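Long-range contact in tyrocidine synthase 2 (Brevibacillus parabrevis, PDB 6TA8), which belongs to the nonribosomal peptide synthetases, large multidomain enzymes, and is represented here by a part containing its condensation domain: residues N47-R52 / E416-L421. Numbering follows the deposited sequence.
Sequences NNFTDR and ERVFLL
Glu416 meets Thr50 through both oxygens of its carboxylate, and its side chain can be traced from CB to that double grip. CB sets out beside the other loop and not at it. CG then lies anti to the carbonyl carbon, and a bend at chi2 (83°) swings the carboxylate across to Thr50. Glu416 CD comes within 3.5 Å of Thr50 OG1. Beyond it the oxygens divide the work: Glu416 OE1 accepts a hydrogen bond from Thr50 N at 3.2 Å, with an N-H...O angle of 156°, while Glu416 OE2 takes one from Thr50 OG1 at 2.6 Å. Both donors come in on the syn side, OG1 tilted slightly from the carboxylate plane. Glu416 OE1 also lies against the Phe49 backbone, 3.5 Å from Phe49 CA.

The Phe49 side chain runs past Glu416 in the opposite direction, its ring plane 28° from that of the carboxylate. Two groups meet the ring at its edge: Glu416 O, 3.5 Å from Phe49 CE1, and Val418 CG2, 3.7 Å from the same atom. Asn47 CB covers part of one face near the rim, and Trp55 stacks on the ring. Val418 CG2 reaches Asn47 OD1 as well, at 3.6 Å, whereas Asn47 ND2 is hydrogen-bonded to Trp43 O in helix 39-46.

The contact thus joins the loop after helix 39-46 to the chain passing from strand 401-402, paired with strand 56-63, to strand 421-428 of the six-stranded sheet, consistent with the crossover between the two lobes of the condensation fold. Its chemistry is that of one acidic group held by a backbone N-H and a hydroxyl on the same residue: two bonds restrict the rotation of the carboxylate, and would be expected to favour its ionised form.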
ATOM      1  N   ASN A  47      -2.279  16.756  -1.815  1.00 36.62           N
ATOM      2  CA  ASN A  47      -1.038  16.777  -2.579  1.00 49.24           C
ATOM      3  C   ASN A  47      -1.217  17.477  -3.920  1.00 45.03           C
ATOM      4  O   ASN A  47      -0.245  18.008  -4.471  1.00 46.62           O
ATOM      5  CB  ASN A  47      -0.530  15.352  -2.790  1.00 47.32           C
ATOM      6  CG  ASN A  47       0.398  14.895  -1.685  1.00 49.81           C
ATOM      7  OD1 ASN A  47       1.532  15.364  -1.577  1.00 52.76           O
ATOM      8  ND2 ASN A  47      -0.078  13.974  -0.856  1.00 51.39           N
ATOM      9  N   ASN A  48      -2.440  17.490  -4.451  1.00 40.84           N
ATOM     10  CA  ASN A  48      -2.752  18.107  -5.741  1.00 42.10           C
ATOM     11  C   ASN A  48      -1.878  17.521  -6.851  1.00 42.69           C
ATOM     12  O   ASN A  48      -1.098  18.215  -7.506  1.00 50.60           O
ATOM     13  CB  ASN A  48      -2.613  19.633  -5.668  1.00 45.47           C
ATOM     14  CG  ASN A  48      -3.955  20.338  -5.596  1.00 54.41           C
ATOM     15  OD1 ASN A  48      -4.710  20.361  -6.568  1.00 58.56           O
ATOM     16  ND2 ASN A  48      -4.258  20.920  -4.440  1.00 58.54           N
ATOM     17  N   PHE A  49      -2.023  16.212  -7.047  1.00 39.65           N
ATOM     18  CA  PHE A  49      -1.254  15.515  -8.065  1.00 44.59           C
ATOM     19  C   PHE A  49      -1.684  15.948  -9.462  1.00 41.86           C
ATOM     20  O   PHE A  49      -2.842  16.302  -9.700  1.00 39.99           O
ATOM     21  CB  PHE A  49      -1.426  14.002  -7.927  1.00 43.95           C
ATOM     22  CG  PHE A  49      -0.804  13.426  -6.688  1.00 44.73           C
ATOM     23  CD1 PHE A  49       0.569  13.451  -6.508  1.00 46.27           C
ATOM     24  CD2 PHE A  49      -1.592  12.843  -5.708  1.00 42.60           C
ATOM     25  CE1 PHE A  49       1.143  12.917  -5.371  1.00 47.50           C
ATOM     26  CE2 PHE A  49      -1.023  12.305  -4.570  1.00 41.38           C
ATOM     27  CZ  PHE A  49       0.347  12.342  -4.402  1.00 45.13           C
ATOM     28  N   THR A  50      -0.732  15.919 -10.391  1.00 45.17           N
ATOM     29  CA  THR A  50      -1.044  16.109 -11.800  1.00 39.31           C
ATOM     30  C   THR A  50      -1.558  14.796 -12.373  1.00 39.91           C
ATOM     31  O   THR A  50      -0.951  13.740 -12.162  1.00 46.70           O
ATOM     32  CB  THR A  50       0.187  16.585 -12.571  1.00 48.63           C
ATOM     33  OG1 THR A  50       0.705  17.774 -11.960  1.00 57.80           O
ATOM     34  CG2 THR A  50      -0.173  16.882 -14.022  1.00 43.46           C
ATOM     35  N   ASP A  51      -2.680  14.862 -13.088  1.00 42.51           N
ATOM     36  CA  ASP A  51      -3.373  13.672 -13.581  1.00 41.20           C
ATOM     37  C   ASP A  51      -3.668  12.712 -12.429  1.00 39.20           C
ATOM     38  O   ASP A  51      -3.305  11.533 -12.456  1.00 44.20           O
ATOM     39  CB  ASP A  51      -2.571  12.977 -14.684  1.00 43.26           C
ATOM     40  CG  ASP A  51      -2.079  13.939 -15.748  1.00 47.34           C
ATOM     41  OD1 ASP A  51      -2.849  14.842 -16.144  1.00 48.14           O
ATOM     42  OD2 ASP A  51      -0.921  13.794 -16.188  1.00 54.77           O
ATOM     43  N   ARG A  52      -4.337  13.236 -11.399  1.00 33.69           N
ATOM     44  CA  ARG A  52      -4.651  12.446 -10.214  1.00 41.46           C
ATOM     45  C   ARG A  52      -5.542  11.248 -10.520  1.00 42.25           C
ATOM     46  O   ARG A  52      -5.709  10.384  -9.652  1.00 39.41           O
ATOM     47  CB  ARG A  52      -5.313  13.332  -9.158  1.00 40.90           C
ATOM     48  CG  ARG A  52      -6.674  13.864  -9.566  1.00 38.66           C
ATOM     49  CD  ARG A  52      -7.140  14.968  -8.635  1.00 31.88           C
ATOM     50  NE  ARG A  52      -8.566  15.235  -8.795  1.00 41.24           N
ATOM     51  CZ  ARG A  52      -9.192  16.293  -8.291  1.00 42.47           C
ATOM     52  NH1 ARG A  52      -8.521  17.194  -7.587  1.00 43.79           N
ATOM     53  NH2 ARG A  52     -10.493  16.450  -8.490  1.00 43.45           N
ATOM     54  N   GLU A 416       3.809  14.088  -9.257  1.00 54.47           N
ATOM     55  CA  GLU A 416       4.902  14.533  -8.406  1.00 53.34           C
ATOM     56  C   GLU A 416       5.224  13.491  -7.342  1.00 48.67           C
ATOM     57  O   GLU A 416       4.327  12.866  -6.770  1.00 48.90           O
ATOM     58  CB  GLU A 416       4.550  15.863  -7.742  1.00 49.35           C
ATOM     59  CG  GLU A 416       4.304  17.007  -8.717  1.00 54.47           C
ATOM     60  CD  GLU A 416       2.894  17.009  -9.280  1.00 51.79           C
ATOM     61  OE1 GLU A 416       2.099  16.119  -8.912  1.00 46.20           O
ATOM     62  OE2 GLU A 416       2.581  17.904 -10.093  1.00 59.64           O
ATOM     63  N   ARG A 417       6.516  13.310  -7.081  1.00 49.11           N
ATOM     64  CA  ARG A 417       6.956  12.417  -6.019  1.00 50.40           C
ATOM     65  C   ARG A 417       6.772  13.087  -4.664  1.00 49.49           C
ATOM     66  O   ARG A 417       7.012  14.288  -4.512  1.00 52.16           O
ATOM     67  CB  ARG A 417       8.422  12.027  -6.216  1.00 48.02           C
ATOM     68  CG  ARG A 417       8.666  11.074  -7.374  1.00 51.46           C
ATOM     69  CD  ARG A 417      10.149  10.778  -7.540  1.00 49.69           C
ATOM     70  NE  ARG A 417      10.780  10.421  -6.273  1.00 43.73           N
ATOM     71  CZ  ARG A 417      10.812   9.190  -5.773  1.00 47.22           C
ATOM     72  NH1 ARG A 417      10.246   8.189  -6.435  1.00 45.15           N
ATOM     73  NH2 ARG A 417      11.409   8.958  -4.612  1.00 46.08           N
ATOM     74  N   VAL A 418       6.341  12.304  -3.681  1.00 46.05           N
ATOM     75  CA  VAL A 418       6.088  12.814  -2.341  1.00 49.11           C
ATOM     76  C   VAL A 418       7.248  12.517  -1.399  1.00 40.58           C
ATOM     77  O   VAL A 418       7.640  13.373  -0.605  1.00 46.14           O
ATOM     78  CB  VAL A 418       4.765  12.237  -1.794  1.00 53.29           C
ATOM     79  CG1 VAL A 418       4.538  12.684  -0.356  1.00 47.91           C
ATOM     80  CG2 VAL A 418       3.600  12.658  -2.679  1.00 49.57           C
ATOM     81  N   PHE A 419       7.817  11.320  -1.485  1.00 43.90           N
ATOM     82  CA  PHE A 419       8.890  10.891  -0.602  1.00 40.35           C
ATOM     83  C   PHE A 419      10.202  10.800  -1.369  1.00 45.48           C
ATOM     84  O   PHE A 419      10.221  10.429  -2.548  1.00 55.11           O
ATOM     85  CB  PHE A 419       8.561   9.543   0.041  1.00 39.90           C
ATOM     86  CG  PHE A 419       7.386   9.594   0.971  1.00 48.77           C
ATOM     87  CD1 PHE A 419       7.513  10.146   2.234  1.00 43.76           C
ATOM     88  CD2 PHE A 419       6.151   9.101   0.580  1.00 50.56           C
ATOM     89  CE1 PHE A 419       6.434  10.201   3.093  1.00 47.10           C
ATOM     90  CE2 PHE A 419       5.068   9.152   1.435  1.00 53.91           C
ATOM     91  CZ  PHE A 419       5.209   9.703   2.694  1.00 56.17           C
ATOM     92  N   LEU A 420      11.296  11.141  -0.687  1.00 40.08           N
ATOM     93  CA  LEU A 420      12.613  11.066  -1.308  1.00 43.05           C
ATOM     94  C   LEU A 420      13.013   9.627  -1.605  1.00 44.89           C
ATOM     95  O   LEU A 420      13.716   9.370  -2.589  1.00 49.73           O
ATOM     96  CB  LEU A 420      13.648  11.734  -0.403  1.00 51.93           C
ATOM     97  CG  LEU A 420      15.046  11.962  -0.972  1.00 53.41           C
ATOM     98  CD1 LEU A 420      15.424  13.425  -0.838  1.00 54.49           C
ATOM     99  CD2 LEU A 420      16.048  11.081  -0.251  1.00 52.65           C
ATOM    100  N   LEU A 421      12.576   8.681  -0.776  1.00 47.53           N
ATOM    101  CA  LEU A 421      12.867   7.267  -0.972  1.00 42.36           C
ATOM    102  C   LEU A 421      11.658   6.449  -0.550  1.00 47.93           C
ATOM    103  O   LEU A 421      11.156   6.614   0.565  1.00 46.85           O
ATOM    104  CB  LEU A 421      14.098   6.831  -0.167  1.00 42.64           C
ATOM    105  CG  LEU A 421      15.461   7.394  -0.568  1.00 49.77           C
ATOM    106  CD1 LEU A 421      16.524   6.963   0.431  1.00 41.37           C
ATOM    107  CD2 LEU A 421      15.836   6.960  -1.978  1.00 46.08           C
TER